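Local coordinates for protein polyketide synthase III (Ectocarpus siliculosus, PDB 4B0N) that is a type III polyketide synthase of the brown alga's phlorotannin monomer pathway, probably transferring and condensing acyl units, at residues A272-T278 / G403-E407. Sequence-based numbering, arbitrary orientation.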
# COMPACT_ATOMS: atom_id res chain seq x y z
N ALA A 272 1.52 -17.38 -5.04
CA ALA A 272 1.34 -16.38 -6.08
C ALA A 272 1.92 -16.87 -7.40
O ALA A 272 2.71 -17.82 -7.43
CB ALA A 272 2.00 -15.07 -5.66
N TRP A 273 1.50 -16.25 -8.50
CA TRP A 273 2.06 -16.51 -9.82
C TRP A 273 1.67 -15.47 -10.82
O TRP A 273 0.49 -15.24 -11.06
CB TRP A 273 1.66 -17.90 -10.33
CG TRP A 273 2.47 -18.31 -11.54
CD1 TRP A 273 2.07 -18.28 -12.88
CD2 TRP A 273 3.85 -18.79 -11.56
NE1 TRP A 273 3.08 -18.71 -13.70
CE2 TRP A 273 4.18 -19.04 -12.98
CE3 TRP A 273 4.82 -19.05 -10.59
CZ2 TRP A 273 5.42 -19.52 -13.37
CZ3 TRP A 273 6.07 -19.53 -11.00
CH2 TRP A 273 6.36 -19.76 -12.36
N LEU A 274 2.68 -14.83 -11.42
CA LEU A 274 2.47 -13.86 -12.49
C LEU A 274 2.47 -14.58 -13.84
O LEU A 274 3.39 -15.34 -14.16
CB LEU A 274 3.57 -12.79 -12.47
CG LEU A 274 3.24 -11.33 -12.80
CD1 LEU A 274 4.50 -10.50 -12.71
CD2 LEU A 274 2.60 -11.16 -14.17
N MET A 275 1.42 -14.34 -14.63
CA MET A 275 1.26 -14.99 -15.93
C MET A 275 1.97 -14.21 -17.03
O MET A 275 1.82 -12.98 -17.13
CB MET A 275 -0.23 -15.15 -16.26
CG MET A 275 -1.03 -15.90 -15.21
SD MET A 275 -2.78 -15.49 -15.24
CE MET A 275 -3.36 -16.40 -13.81
N GLU A 276 2.73 -14.93 -17.86
CA GLU A 276 3.47 -14.33 -18.97
C GLU A 276 2.53 -13.83 -20.06
O GLU A 276 1.56 -14.50 -20.41
CB GLU A 276 4.46 -15.34 -19.56
CG GLU A 276 5.60 -15.72 -18.61
CD GLU A 276 6.33 -16.98 -19.05
OE1 GLU A 276 6.82 -17.03 -20.20
OE2 GLU A 276 6.43 -17.92 -18.23
N GLY A 277 2.82 -12.63 -20.57
CA GLY A 277 2.07 -12.03 -21.67
C GLY A 277 0.60 -11.75 -21.38
O GLY A 277 -0.25 -11.90 -22.26
N THR A 278 0.31 -11.33 -20.14
CA THR A 278 -1.05 -11.00 -19.72
C THR A 278 -1.11 -9.57 -19.17
O THR A 278 -1.94 -9.25 -18.31
CB THR A 278 -1.59 -12.00 -18.68
OG1 THR A 278 -0.69 -12.06 -17.57
CG2 THR A 278 -1.74 -13.39 -19.28
N GLY A 403 -1.37 -7.81 -13.71
CA GLY A 403 -0.18 -8.58 -14.04
C GLY A 403 -0.26 -9.28 -15.39
O GLY A 403 0.55 -8.99 -16.27
N VAL A 404 -1.20 -10.22 -15.56
CA VAL A 404 -2.13 -10.65 -14.51
C VAL A 404 -1.49 -11.69 -13.60
O VAL A 404 -0.92 -12.68 -14.06
CB VAL A 404 -3.46 -11.18 -15.10
CG1 VAL A 404 -4.31 -11.85 -14.03
CG2 VAL A 404 -4.25 -10.05 -15.75
N GLY A 405 -1.59 -11.45 -12.30
CA GLY A 405 -1.12 -12.40 -11.31
C GLY A 405 -2.27 -13.15 -10.67
O GLY A 405 -3.39 -12.64 -10.60
N ALA A 406 -1.99 -14.37 -10.22
CA ALA A 406 -2.94 -15.14 -9.43
C ALA A 406 -2.50 -15.14 -7.97
O ALA A 406 -1.34 -15.39 -7.66
CB ALA A 406 -3.04 -16.56 -9.97
N GLU A 407 -3.44 -14.83 -7.08
CA GLU A 407 -3.17 -14.70 -5.66
C GLU A 407 -4.11 -15.59 -4.86
O GLU A 407 -5.33 -15.44 -4.93
CB GLU A 407 -3.35 -13.24 -5.22
CG GLU A 407 -2.05 -12.48 -4.97
CD GLU A 407 -1.26 -12.20 -6.24
OE1 GLU A 407 -1.88 -11.86 -7.27
OE2 GLU A 407 -0.02 -12.31 -6.19
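Trp273 and Ala406 form an antiparallel hydrogen-bonded pair between strands 265-274 and 405-413, whose short segments run at 171°, with the non-hydrogen-bonded pairs Ala272-Glu407 and Leu274-Gly405 on either side. Ala406 N gives a straight bond to Trp273 O (2.8 Å), while Trp273 N reaches Ala406 O at 3.1 Å along a more bent path. Met275, which opens a type II turn ending at Thr278, donates its N-H to Val404 O at 2.9 Å. Thr278 OG1, set between its own backbone N and carbonyl carbon (chi1 55°), accepts from Val404 N (2.8 Å) and donates to Met275 O from above its carbonyl plane. A valine in place of this threonine would probably leave Val404 N without its hydroxyl acceptor and Met275 O without the hydroxyl's bond across the turn. Met275 runs extended beside Val404, then lays CE on Ala406 CB (3.9 Å), on the side facing helix 299-316. On the other face Ala272 CB touches Glu407 OE2, whose mate OE1 is held by Ser401, and Leu274 packs on Ile175 of the second subunit. One hydroxyl thus ties the turn to the cis Gly403-Val404 peptide, where the chain leaves what probably corresponds to the GFGPG loop of plant chalcone synthases; the Val404 side chain lies about 8 Å from bound arachidonic acid.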